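Local coordinates for alpha-l-arabinofuranosidase domain protein (Thermotoga maritima, PDB 4ATW) that probably hydrolyses terminal alpha-L-arabinofuranosyl residues from arabinose-containing substrates, as a thermostable glycoside hydrolase, at residues Leu65-Gly70 / Asp107-Tyr112; Asn75-Asp80 / Leu131-His136; Pro84-Pro89 / Thr101-Thr106; Trp167-Glu172 / Ile205-Val210; Ala190-Thr195 / Ala225-Asp230. All coordinates share one frame; numbering follows the deposited sequence.

Contact 1: Leu65-Gly70 / Asp107-Tyr112; sequences LRWPGG and DEFIEY
W67 and F109 lie nearly flat on each other: an offset stack joins the five-membered ring of W67 to the F109 ring, with centroids 4.3 Å apart and planes 11° from parallel. The two side chains run in opposite directions, so each ring reaches the other's stem. F109 CB sits over the six-membered ring of W67, 3.7 Å from its centroid, and W67 CB lies in turn over a face of F109. Both side chains turn CG away from their own backbone N (chi1 175° in W67), which carries the rings between strand and helix. P68, after a cis peptide bond, puts CB over the other face of W67, while NE1 is bonded to H27 beyond the contact. L65 O lies at the edge of the F109 ring, in its plane, and L65 CD2 packs 3.7 Å from F109 CE1, with Y112 beyond. Replacing W67 by a serine would probably leave a gap between P68 and F109, free the phenyl ring to turn, and remove the hydrogen bond between NE1 and H27 NE2. Strand and helix segments run antiparallel at 170°, with axes 10.3 Å apart, as in a beta-alpha-beta unit of a (beta/alpha)8 barrel.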
# COMPACT_ATOMS: atom_id res chain seq x y z
N LEU A 65 1.06 8.27 2.97
CA LEU A 65 2.03 7.42 3.66
C LEU A 65 1.63 7.13 5.10
O LEU A 65 1.43 8.06 5.88
CB LEU A 65 3.42 8.09 3.65
CG LEU A 65 4.62 7.46 4.37
CD1 LEU A 65 4.96 6.08 3.83
CD2 LEU A 65 5.78 8.34 4.19
N ARG A 66 1.56 5.84 5.44
CA ARG A 66 1.19 5.40 6.78
C ARG A 66 2.41 5.46 7.72
O ARG A 66 3.54 5.23 7.30
CB ARG A 66 0.62 3.99 6.71
CG ARG A 66 -0.31 3.63 7.86
CD ARG A 66 -0.86 2.23 7.68
NE ARG A 66 -1.41 1.71 8.91
CZ ARG A 66 -1.16 0.48 9.34
NH1 ARG A 66 -0.39 -0.33 8.63
NH2 ARG A 66 -1.68 0.05 10.48
N TRP A 67 2.17 5.78 8.99
CA TRP A 67 3.23 5.91 9.97
C TRP A 67 2.52 6.07 11.32
O TRP A 67 1.37 6.54 11.39
CB TRP A 67 4.06 7.17 9.61
CG TRP A 67 5.14 7.55 10.59
CD1 TRP A 67 6.40 7.04 10.67
CD2 TRP A 67 5.01 8.44 11.70
NE1 TRP A 67 7.06 7.55 11.76
CE2 TRP A 67 6.23 8.42 12.40
CE3 TRP A 67 3.99 9.25 12.16
CZ2 TRP A 67 6.45 9.19 13.54
CZ3 TRP A 67 4.21 10.02 13.30
CH2 TRP A 67 5.43 9.98 13.97
N PRO A 68 3.19 5.76 12.43
CA PRO A 68 4.55 5.28 12.63
C PRO A 68 4.55 3.79 12.62
O PRO A 68 5.57 3.14 12.88
CB PRO A 68 4.89 5.82 14.01
CG PRO A 68 3.63 5.57 14.73
CD PRO A 68 2.57 6.05 13.73
N GLY A 69 3.40 3.19 12.38
CA GLY A 69 3.50 1.77 12.40
C GLY A 69 2.35 0.84 12.53
O GLY A 69 1.19 1.19 12.44
N GLY A 70 2.78 -0.40 12.65
CA GLY A 70 1.93 -1.53 12.82
C GLY A 70 2.33 -1.78 14.24
O GLY A 70 2.25 -0.85 15.03
N ASP A 107 6.72 15.66 13.84
CA ASP A 107 7.12 16.81 13.01
C ASP A 107 7.92 16.36 11.78
O ASP A 107 7.65 16.79 10.66
CB ASP A 107 7.98 17.80 13.82
CG ASP A 107 7.16 18.69 14.76
OD1 ASP A 107 5.94 18.84 14.52
OD2 ASP A 107 7.77 19.23 15.73
N GLU A 108 8.91 15.50 12.00
CA GLU A 108 9.76 14.98 10.95
C GLU A 108 8.98 14.16 9.90
O GLU A 108 9.26 14.24 8.69
CB GLU A 108 10.83 14.13 11.59
CG GLU A 108 11.86 14.94 12.37
CD GLU A 108 11.39 15.49 13.73
OE1 GLU A 108 10.34 15.09 14.25
OE2 GLU A 108 12.11 16.34 14.31
N PHE A 109 8.01 13.38 10.35
CA PHE A 109 7.20 12.58 9.44
C PHE A 109 6.41 13.51 8.52
O PHE A 109 6.49 13.40 7.31
CB PHE A 109 6.25 11.65 10.22
CG PHE A 109 5.21 10.97 9.35
CD1 PHE A 109 5.58 9.99 8.44
CD2 PHE A 109 3.87 11.36 9.40
CE1 PHE A 109 4.65 9.42 7.58
CE2 PHE A 109 2.92 10.79 8.54
CZ PHE A 109 3.31 9.82 7.63
N ILE A 110 5.66 14.43 9.10
CA ILE A 110 4.87 15.35 8.27
C ILE A 110 5.78 16.09 7.29
O ILE A 110 5.38 16.34 6.15
CB ILE A 110 4.11 16.38 9.14
CG1 ILE A 110 3.11 15.66 10.05
CG2 ILE A 110 3.35 17.36 8.25
CD1 ILE A 110 2.00 14.95 9.31
N GLU A 111 7.01 16.43 7.71
CA GLU A 111 7.94 17.13 6.83
C GLU A 111 8.21 16.19 5.68
O GLU A 111 8.00 16.55 4.54
CB GLU A 111 9.23 17.47 7.54
CG GLU A 111 9.95 18.62 6.86
CD GLU A 111 10.28 19.77 7.82
OE1 GLU A 111 11.25 19.64 8.62
OE2 GLU A 111 9.57 20.80 7.78
N TYR A 112 8.64 14.97 5.97
CA TYR A 112 8.90 13.99 4.93
C TYR A 112 7.69 13.82 4.00
O TYR A 112 7.84 13.63 2.78
CB TYR A 112 9.27 12.64 5.53
CG TYR A 112 10.06 11.73 4.59
CD1 TYR A 112 9.42 10.93 3.65
CD2 TYR A 112 11.44 11.71 4.63
CE1 TYR A 112 10.15 10.13 2.77
CE2 TYR A 112 12.17 10.93 3.77
CZ TYR A 112 11.54 10.14 2.83
OH TYR A 112 12.36 9.43 1.93

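Contact 2: Asn75-Asp80 / Leu131-His136; sequences NYHWED and LDEALH
H77 is the first residue along 75-80 to touch the helix: the E133 side chain, extended beyond CG, brings its carboxylate up to the imidazole, though the exact placement of the two groups is doubtful. Just before it, Y76 O merely lies near that carboxylate and is hydrogen-bonded to N125 ND2. W78 carries the one hydrogen bond across the contact. Its CG stands between the backbone N and the carbonyl carbon (chi1 76°), which swings the indole toward the helix, and NE1 donates to E133 O over 3.2 Å. The bond is bent, 137° at the hydrogen, with the acceptor out of the indole plane and the donor out of the carbonyl plane. Alongside it, E133 CG passes 3.9 Å from W78 NE1, the two side chains sliding past each other in opposite directions. Farther along the same ring, CZ2 rests 3.9 Å from H136 CB. E79 lays its CG over the centre of one indole face, and W137 of helix 131-141 also stacks on the ring. The E79 carboxylate ends near H136, OE2 lying 4.6 Å from ND1 without touching it, while D80 N closes the 3-10 turn on H77 O. Chemically, a buried indole N-H is satisfied by a main-chain carbonyl in the first turns of helix 131-141, and the E79 carboxylate might favour a protonated H136.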
# COMPACT_ATOMS: atom_id res chain seq x y z
N ASN A 75 2.91 0.83 21.42
CA ASN A 75 3.52 1.15 22.71
C ASN A 75 4.26 2.44 22.53
O ASN A 75 5.12 2.77 23.34
CB ASN A 75 4.44 0.03 23.21
CG ASN A 75 5.77 -0.03 22.48
OD1 ASN A 75 6.70 -0.68 22.96
ND2 ASN A 75 5.86 0.63 21.31
N TYR A 76 3.90 3.17 21.47
CA TYR A 76 4.49 4.46 21.10
C TYR A 76 3.71 5.63 21.64
O TYR A 76 2.53 5.72 21.42
CB TYR A 76 4.57 4.58 19.57
CG TYR A 76 5.11 5.90 19.06
CD1 TYR A 76 6.46 6.27 19.22
CD2 TYR A 76 4.27 6.78 18.42
CE1 TYR A 76 6.95 7.51 18.74
CE2 TYR A 76 4.74 8.02 17.93
CZ TYR A 76 6.09 8.39 18.10
OH TYR A 76 6.50 9.67 17.67
N HIS A 77 4.36 6.53 22.36
CA HIS A 77 3.66 7.71 22.83
C HIS A 77 4.16 8.89 22.01
O HIS A 77 5.29 9.35 22.19
CB HIS A 77 3.90 7.94 24.31
CG HIS A 77 3.25 6.92 25.18
ND1 HIS A 77 3.85 5.72 25.48
CD2 HIS A 77 2.04 6.89 25.77
CE1 HIS A 77 3.04 4.99 26.22
NE2 HIS A 77 1.92 5.68 26.41
N TRP A 78 3.32 9.36 21.11
CA TRP A 78 3.71 10.42 20.21
C TRP A 78 4.44 11.64 20.78
O TRP A 78 5.26 12.26 20.09
CB TRP A 78 2.50 10.88 19.41
CG TRP A 78 1.57 11.73 20.18
CD1 TRP A 78 0.60 11.31 21.00
CD2 TRP A 78 1.56 13.16 20.22
NE1 TRP A 78 -0.04 12.38 21.54
CE2 TRP A 78 0.54 13.54 21.08
CE3 TRP A 78 2.33 14.17 19.60
CZ2 TRP A 78 0.25 14.87 21.36
CZ3 TRP A 78 2.04 15.49 19.87
CH2 TRP A 78 1.01 15.82 20.74
N GLU A 79 4.17 11.99 22.04
CA GLU A 79 4.82 13.14 22.63
C GLU A 79 6.32 12.99 22.83
O GLU A 79 6.99 13.95 23.13
CB GLU A 79 4.16 13.50 23.93
CG GLU A 79 2.69 13.64 23.76
CD GLU A 79 2.05 14.39 24.90
OE1 GLU A 79 2.55 15.50 25.23
OE2 GLU A 79 1.04 13.88 25.46
N ASP A 80 6.86 11.80 22.68
CA ASP A 80 8.30 11.64 22.82
C ASP A 80 8.98 11.93 21.47
O ASP A 80 10.20 11.72 21.31
CB ASP A 80 8.66 10.20 23.21
CG ASP A 80 7.95 9.72 24.43
OD1 ASP A 80 7.57 10.55 25.27
OD2 ASP A 80 7.80 8.49 24.57
N LEU A 131 -7.35 7.48 25.19
CA LEU A 131 -8.20 8.34 24.38
C LEU A 131 -7.77 9.79 24.51
O LEU A 131 -7.84 10.58 23.55
CB LEU A 131 -9.65 8.24 24.81
CG LEU A 131 -10.52 9.37 24.21
CD1 LEU A 131 -10.75 9.02 22.74
CD2 LEU A 131 -11.86 9.57 24.96
N ASP A 132 -7.34 10.16 25.71
CA ASP A 132 -6.87 11.54 25.93
C ASP A 132 -5.63 11.73 25.02
O ASP A 132 -5.52 12.71 24.26
CB ASP A 132 -6.48 11.72 27.40
CG ASP A 132 -7.42 12.64 28.15
OD1 ASP A 132 -8.38 13.13 27.54
OD2 ASP A 132 -7.19 12.86 29.37
N GLU A 133 -4.72 10.77 25.08
CA GLU A 133 -3.50 10.82 24.30
C GLU A 133 -3.80 10.92 22.81
O GLU A 133 -3.13 11.68 22.09
CB GLU A 133 -2.67 9.58 24.56
CG GLU A 133 -1.29 9.73 24.08
CD GLU A 133 -0.41 8.57 24.48
OE1 GLU A 133 -0.75 7.84 25.46
OE2 GLU A 133 0.65 8.41 23.81
N ALA A 134 -4.81 10.18 22.35
CA ALA A 134 -5.15 10.21 20.92
C ALA A 134 -5.67 11.56 20.53
O ALA A 134 -5.22 12.15 19.57
CB ALA A 134 -6.14 9.16 20.59
N LEU A 135 -6.62 12.07 21.30
CA LEU A 135 -7.20 13.38 21.02
C LEU A 135 -6.11 14.42 20.84
O LEU A 135 -6.09 15.12 19.84
CB LEU A 135 -8.15 13.77 22.17
CG LEU A 135 -9.64 13.76 21.86
CD1 LEU A 135 -9.97 12.60 20.97
CD2 LEU A 135 -10.40 13.65 23.14
N HIS A 136 -5.21 14.49 21.82
CA HIS A 136 -4.08 15.42 21.83
C HIS A 136 -3.23 15.37 20.57
O HIS A 136 -2.88 16.39 20.03
CB HIS A 136 -3.21 15.11 23.04
CG HIS A 136 -3.89 15.39 24.33
ND1 HIS A 136 -3.42 14.93 25.54
CD2 HIS A 136 -4.98 16.15 24.61
CE1 HIS A 136 -4.18 15.40 26.52
NE2 HIS A 136 -5.13 16.14 25.98

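Contact 3: Pro84-Pro89 / Thr101-Thr106; sequences PKDQRP and TNRFGT
R88 and N102 clasp the two ends of an excursion in the long loop that leads from strand 64-67 of the (beta/alpha)8 barrel to helix 106-116, with the short strands 91-93 and 98-100 between them. R88 NH1 gives a nearly straight bond (166°) to N102 O over 3.0 Å, and it lies in both the guanidinium and the carbonyl plane, on a lone pair of the oxygen. The other corners of the guanidinium are used as well: NE is bonded to G83 O and more weakly to P84 O, and NH2 forms a salt bridge with E108. K85 CG covers one face of the group, 3.9 Å above its plane. A leucine in place of R88 would probably leave N102 O without this donor and E108 OE2 without this salt bridge, weakening the join between the two loop ends. E108 also accepts from G105 N with OE1, tying R88 to the N-cap of helix 106-116. The second arginine, R103, bends at chi3 (109°) to lay its guanidinium against K85 CB. Its NH1 pairs with E39, and K85 NZ is bonded to Y37 OH. The salt bridge with D86 is long, R103 NH2 standing 3.4 Å from OD1, and the carboxylate is turned 78° against the guanidinium plane.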
# COMPACT_ATOMS: atom_id res chain seq x y z
N PRO A 84 12.36 19.97 20.52
CA PRO A 84 13.73 19.87 20.01
C PRO A 84 14.14 18.42 20.21
O PRO A 84 13.63 17.73 21.10
CB PRO A 84 14.47 20.97 20.79
CG PRO A 84 13.69 21.06 22.11
CD PRO A 84 12.27 20.95 21.63
N LYS A 85 15.06 17.94 19.38
CA LYS A 85 15.53 16.56 19.48
C LYS A 85 16.50 16.70 20.65
O LYS A 85 16.46 17.69 21.35
CB LYS A 85 16.32 16.17 18.22
CG LYS A 85 15.55 16.47 16.92
CD LYS A 85 16.19 15.91 15.67
CE LYS A 85 15.29 16.15 14.44
NZ LYS A 85 15.79 15.58 13.14
N ASP A 86 17.38 15.74 20.87
CA ASP A 86 18.34 15.89 21.97
C ASP A 86 17.62 15.73 23.26
O ASP A 86 18.04 14.92 24.09
CB ASP A 86 19.09 17.22 22.01
CG ASP A 86 20.02 17.41 20.81
OD1 ASP A 86 21.11 16.79 20.79
OD2 ASP A 86 19.66 18.16 19.86
N GLN A 87 16.53 16.48 23.45
CA GLN A 87 15.75 16.37 24.68
C GLN A 87 14.63 15.34 24.60
O GLN A 87 13.83 15.22 25.52
CB GLN A 87 15.16 17.70 25.03
CG GLN A 87 16.13 18.81 25.02
CD GLN A 87 15.50 20.04 25.59
OE1 GLN A 87 15.25 20.10 26.80
NE2 GLN A 87 15.21 21.02 24.74
N ARG A 88 14.57 14.61 23.50
CA ARG A 88 13.54 13.59 23.34
C ARG A 88 14.03 12.32 24.02
O ARG A 88 15.12 11.85 23.78
CB ARG A 88 13.26 13.38 21.88
CG ARG A 88 12.84 14.66 21.18
CD ARG A 88 12.49 14.33 19.78
NE ARG A 88 12.14 15.50 18.99
CZ ARG A 88 11.88 15.45 17.68
NH1 ARG A 88 11.95 14.28 17.06
NH2 ARG A 88 11.57 16.55 17.00
N PRO A 89 13.21 11.75 24.88
CA PRO A 89 13.57 10.53 25.61
C PRO A 89 13.88 9.33 24.76
O PRO A 89 13.26 9.13 23.73
CB PRO A 89 12.35 10.30 26.48
CG PRO A 89 11.24 10.79 25.61
CD PRO A 89 11.78 12.06 25.04
N THR A 101 15.43 6.34 19.47
CA THR A 101 16.05 7.64 19.80
C THR A 101 14.95 8.70 19.72
O THR A 101 15.08 9.77 20.31
CB THR A 101 17.14 8.08 18.77
OG1 THR A 101 16.50 8.57 17.59
CG2 THR A 101 18.04 6.93 18.38
N ASN A 102 13.90 8.40 18.95
CA ASN A 102 12.77 9.30 18.78
C ASN A 102 13.13 10.60 18.13
O ASN A 102 12.41 11.59 18.25
CB ASN A 102 12.04 9.56 20.12
CG ASN A 102 10.85 8.66 20.28
OD1 ASN A 102 9.94 8.71 19.43
ND2 ASN A 102 10.84 7.81 21.31
N ARG A 103 14.26 10.61 17.43
CA ARG A 103 14.68 11.82 16.75
C ARG A 103 13.83 11.94 15.52
O ARG A 103 13.82 12.98 14.86
CB ARG A 103 16.14 11.74 16.35
CG ARG A 103 17.03 11.37 17.52
CD ARG A 103 18.51 11.64 17.26
NE ARG A 103 18.92 12.77 18.07
CZ ARG A 103 19.14 13.99 17.61
NH1 ARG A 103 19.01 14.27 16.31
NH2 ARG A 103 19.45 14.97 18.47
N PHE A 104 13.13 10.87 15.18
CA PHE A 104 12.24 10.92 14.02
C PHE A 104 10.84 10.87 14.59
O PHE A 104 10.31 9.78 14.89
CB PHE A 104 12.50 9.76 13.04
CG PHE A 104 11.80 9.91 11.73
CD1 PHE A 104 12.24 10.86 10.82
CD2 PHE A 104 10.65 9.18 11.44
CE1 PHE A 104 11.53 11.09 9.63
CE2 PHE A 104 9.93 9.40 10.26
CZ PHE A 104 10.37 10.36 9.35
N GLY A 105 10.25 12.05 14.76
CA GLY A 105 8.90 12.15 15.31
C GLY A 105 7.82 12.74 14.40
O GLY A 105 8.02 12.96 13.20
N THR A 106 6.66 12.99 14.98
CA THR A 106 5.56 13.53 14.22
C THR A 106 5.97 14.68 13.33
O THR A 106 5.60 14.68 12.17
CB THR A 106 4.49 14.01 15.17
OG1 THR A 106 4.30 13.00 16.19
CG2 THR A 106 3.19 14.35 14.40

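Contact 4: Trp167-Glu172 / Ile205-Val210; sequences WGIGNE and IKAIAV
V210 packs into a bend of the neighbouring chain: I169 is the centre of an inverse gamma turn, closed by a weak bond from G170 N to G168 O. Both valine methyls take part, CG2 lying 3.4 Å from G170 O and CG1 3.7 Å from E172 N. At G170 a CB would be jammed against the preceding carbonyl O. Y187 OH is bonded to both I169 O and V210 N. W167 and G168 pair in parallel with A207 and I208, the strands twisted by 33°. W167 N donates to K206 O over 2.8 Å, I208 N to W167 O over 3.0 Å, and I169 N to I208 O over 2.8 Å. On the face carrying W167, I169 and A207, the indole CD1 meets I205 CG2 at 3.6 Å, and I169 CD1 lies on A207 CB beneath helix 184-196. I208 points to the other face, toward A278 and D280. N171 OD1 is held by R66 and E172 OE2 by H235 ND1. These are the fourth and fifth strands of a (beta/alpha)8 barrel; E172 after N171 is consistent with the acid/base, and E281 on strand 276-284 with the nucleophile, of clan GH-A glycosidases.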
# COMPACT_ATOMS: atom_id res chain seq x y z
N TRP A 167 -6.83 8.57 9.83
CA TRP A 167 -6.37 8.10 11.14
C TRP A 167 -6.65 6.64 11.35
O TRP A 167 -7.80 6.22 11.29
CB TRP A 167 -6.98 8.93 12.27
CG TRP A 167 -6.48 10.36 12.27
CD1 TRP A 167 -6.93 11.37 11.50
CD2 TRP A 167 -5.39 10.88 13.04
NE1 TRP A 167 -6.19 12.50 11.73
CE2 TRP A 167 -5.24 12.22 12.68
CE3 TRP A 167 -4.53 10.34 14.00
CZ2 TRP A 167 -4.26 13.05 13.24
CZ3 TRP A 167 -3.56 11.15 14.55
CH2 TRP A 167 -3.43 12.49 14.17
N GLY A 168 -5.59 5.87 11.58
CA GLY A 168 -5.70 4.44 11.80
C GLY A 168 -6.02 4.27 13.25
O GLY A 168 -5.20 4.60 14.09
N ILE A 169 -7.21 3.75 13.55
CA ILE A 169 -7.62 3.58 14.93
C ILE A 169 -7.24 2.25 15.57
O ILE A 169 -8.07 1.37 15.77
CB ILE A 169 -9.08 3.77 15.02
CG1 ILE A 169 -9.37 5.17 14.54
CG2 ILE A 169 -9.56 3.56 16.44
CD1 ILE A 169 -10.86 5.53 14.51
N GLY A 170 -5.96 2.16 15.91
CA GLY A 170 -5.40 0.99 16.52
C GLY A 170 -4.74 0.19 15.43
O GLY A 170 -4.99 0.40 14.24
N ASN A 171 -3.89 -0.74 15.85
CA ASN A 171 -3.19 -1.61 14.92
C ASN A 171 -3.28 -3.05 15.35
O ASN A 171 -2.94 -3.40 16.47
CB ASN A 171 -1.71 -1.23 14.85
CG ASN A 171 -0.93 -2.12 13.91
OD1 ASN A 171 -0.95 -1.95 12.66
ND2 ASN A 171 -0.24 -3.11 14.51
N GLU A 172 -3.75 -3.89 14.43
CA GLU A 172 -3.87 -5.32 14.64
C GLU A 172 -4.20 -5.63 16.09
O GLU A 172 -3.67 -6.59 16.67
CB GLU A 172 -2.57 -6.07 14.25
CG GLU A 172 -2.15 -5.95 12.77
CD GLU A 172 -1.04 -6.92 12.36
OE1 GLU A 172 -0.06 -7.11 13.14
OE2 GLU A 172 -1.14 -7.47 11.25
N ILE A 205 -11.93 14.13 9.49
CA ILE A 205 -11.10 12.95 9.36
C ILE A 205 -11.78 11.63 8.97
O ILE A 205 -12.97 11.39 9.18
CB ILE A 205 -10.29 12.69 10.62
CG1 ILE A 205 -11.19 12.40 11.81
CG2 ILE A 205 -9.42 13.89 10.88
CD1 ILE A 205 -10.43 12.14 13.10
N LYS A 206 -10.98 10.77 8.36
CA LYS A 206 -11.42 9.47 7.96
C LYS A 206 -10.79 8.50 8.98
O LYS A 206 -9.58 8.58 9.30
CB LYS A 206 -10.91 9.15 6.57
CG LYS A 206 -11.36 10.10 5.50
CD LYS A 206 -12.84 9.97 5.26
CE LYS A 206 -13.20 10.36 3.83
NZ LYS A 206 -14.64 10.12 3.51
N ALA A 207 -11.61 7.58 9.49
CA ALA A 207 -11.15 6.58 10.44
C ALA A 207 -11.06 5.15 9.85
O ALA A 207 -11.99 4.66 9.22
CB ALA A 207 -12.09 6.58 11.62
N ILE A 208 -9.93 4.47 10.06
CA ILE A 208 -9.75 3.11 9.59
C ILE A 208 -9.67 2.21 10.85
O ILE A 208 -8.71 2.32 11.68
CB ILE A 208 -8.44 2.94 8.82
CG1 ILE A 208 -8.39 3.89 7.63
CG2 ILE A 208 -8.32 1.56 8.35
CD1 ILE A 208 -7.98 5.36 7.99
N ALA A 209 -10.68 1.34 10.99
CA ALA A 209 -10.79 0.43 12.13
C ALA A 209 -10.12 -0.88 11.83
O ALA A 209 -10.06 -1.31 10.71
CB ALA A 209 -12.24 0.20 12.48
N VAL A 210 -9.59 -1.52 12.85
CA VAL A 210 -8.90 -2.75 12.65
C VAL A 210 -9.81 -3.88 12.29
O VAL A 210 -10.70 -4.24 13.05
CB VAL A 210 -8.20 -3.17 13.88
CG1 VAL A 210 -7.30 -4.36 13.55
CG2 VAL A 210 -7.42 -2.01 14.43

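Contact 5: Ala190-Thr195 / Ala225-Asp230; sequences AAKEYT and AGDVID
K192 reaches D227 by stretching fully out from its helix, CG opposite the backbone N (chi1 -175°), and then bending only at its last bond (chi4 63°). D227 turns to meet it, its CG set between backbone N and carbonyl carbon at chi1 55°. The two side chains cross at about a right angle, and NZ sits almost evenly between the carboxylate oxygens, 3.0 Å from OD1 and 3.1 Å from OD2. E224 O offers the same NZ a further, weak bond. Beneath this salt bridge A225 CB presses on the helix backbone, 3.9 Å from K192 CA, and the chains come close enough for the lysine stem to pass over it. One turn on, T195 points its methyl at the loop: CG2 meets V228 CG2 at 3.5 Å. The turn behind these contacts is held by A225 O, which accepts from both V228 N and I229 N. A charged pair at the partly exposed margin thus lies next to an apolar layer of small side chains: the ion pair links the helix to the loop at D227, A225 lets the chain approach K192 closely, and T195 packs on V228 in the loop before strand 231-238.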
# COMPACT_ATOMS: atom_id res chain seq x y z
N ALA A 190 -14.29 -0.07 21.80
CA ALA A 190 -13.28 0.97 21.91
C ALA A 190 -13.14 1.79 20.62
O ALA A 190 -13.01 3.02 20.66
CB ALA A 190 -11.93 0.37 22.30
N ALA A 191 -13.15 1.10 19.48
CA ALA A 191 -13.05 1.78 18.19
C ALA A 191 -14.11 2.83 18.09
O ALA A 191 -13.86 3.90 17.55
CB ALA A 191 -13.21 0.83 17.05
N LYS A 192 -15.31 2.50 18.57
CA LYS A 192 -16.37 3.46 18.53
C LYS A 192 -16.04 4.65 19.42
O LYS A 192 -16.22 5.76 19.00
CB LYS A 192 -17.70 2.87 18.95
CG LYS A 192 -18.84 3.85 18.79
CD LYS A 192 -20.11 3.25 19.38
CE LYS A 192 -21.36 4.09 19.14
NZ LYS A 192 -21.71 4.21 17.66
N GLU A 193 -15.56 4.43 20.64
CA GLU A 193 -15.21 5.54 21.54
C GLU A 193 -14.16 6.45 20.96
O GLU A 193 -14.31 7.68 21.02
CB GLU A 193 -14.70 5.06 22.88
CG GLU A 193 -15.76 5.10 24.01
CD GLU A 193 -15.96 6.47 24.64
OE1 GLU A 193 -14.98 7.07 25.15
OE2 GLU A 193 -17.12 6.93 24.65
N TYR A 194 -13.09 5.89 20.41
CA TYR A 194 -12.08 6.76 19.82
C TYR A 194 -12.61 7.51 18.60
O TYR A 194 -12.37 8.71 18.42
CB TYR A 194 -10.86 5.98 19.40
CG TYR A 194 -9.91 5.63 20.51
CD1 TYR A 194 -10.12 4.48 21.27
CD2 TYR A 194 -8.77 6.40 20.76
CE1 TYR A 194 -9.21 4.09 22.24
CE2 TYR A 194 -7.87 6.03 21.74
CZ TYR A 194 -8.10 4.85 22.47
OH TYR A 194 -7.21 4.37 23.40
N THR A 195 -13.32 6.80 17.74
CA THR A 195 -13.86 7.47 16.57
C THR A 195 -14.98 8.45 16.90
O THR A 195 -15.06 9.48 16.27
CB THR A 195 -14.36 6.46 15.57
OG1 THR A 195 -13.38 5.42 15.45
CG2 THR A 195 -14.60 7.13 14.21
N ALA A 225 -19.12 0.21 15.48
CA ALA A 225 -18.69 1.49 14.99
C ALA A 225 -19.07 1.78 13.55
O ALA A 225 -18.60 2.75 12.98
CB ALA A 225 -17.18 1.61 15.15
N GLY A 226 -19.93 0.94 12.98
CA GLY A 226 -20.37 1.10 11.60
C GLY A 226 -21.02 2.42 11.19
O GLY A 226 -21.19 2.69 9.99
N ASP A 227 -21.36 3.24 12.17
CA ASP A 227 -21.97 4.53 11.90
C ASP A 227 -20.95 5.66 12.04
O ASP A 227 -21.29 6.84 11.84
CB ASP A 227 -23.13 4.78 12.88
CG ASP A 227 -22.69 4.67 14.34
OD1 ASP A 227 -21.69 3.97 14.62
OD2 ASP A 227 -23.35 5.28 15.21
N VAL A 228 -19.71 5.32 12.38
CA VAL A 228 -18.71 6.36 12.52
C VAL A 228 -17.37 6.11 11.89
O VAL A 228 -16.63 7.05 11.66
CB VAL A 228 -18.42 6.71 14.00
CG1 VAL A 228 -19.69 7.11 14.72
CG2 VAL A 228 -17.73 5.55 14.66
N ILE A 229 -17.02 4.87 11.64
CA ILE A 229 -15.74 4.62 11.03
C ILE A 229 -15.94 4.76 9.52
O ILE A 229 -17.08 4.72 9.07
CB ILE A 229 -15.24 3.24 11.39
CG1 ILE A 229 -16.15 2.18 10.78
CG2 ILE A 229 -15.25 3.10 12.90
CD1 ILE A 229 -15.81 0.80 11.28
N ASP A 230 -14.87 4.94 8.74
CA ASP A 230 -14.98 5.10 7.30
C ASP A 230 -14.44 3.92 6.51
O ASP A 230 -14.81 3.73 5.35
CB ASP A 230 -14.27 6.35 6.88
CG ASP A 230 -14.81 7.56 7.59
OD1 ASP A 230 -15.92 7.98 7.23
OD2 ASP A 230 -14.16 8.08 8.52

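From the N terminus, strand 64-67 opens contact 1, and the loop after it opens contacts 2 and 3 in turn. Contact 3 closes first, nested within both others; contact 1 then closes on helix 106-116 and contact 2 on helix 131-141, so these two cross. Contacts 4 and 5 follow in series and cross each other: strand 166-169, helix 184-196, strand 206-209 and the loop after helix 215-225 alternate between them. A probable hydrogen bond from R66 NH2 to N171 OD1 joins contacts 1 and 4, which both reach the barrel sheet, while Y194 packing on L131 and A134 joins contacts 2 and 5 among the outer helices. A207 N bonded to D230 OD2 ties contact 4 to contact 5.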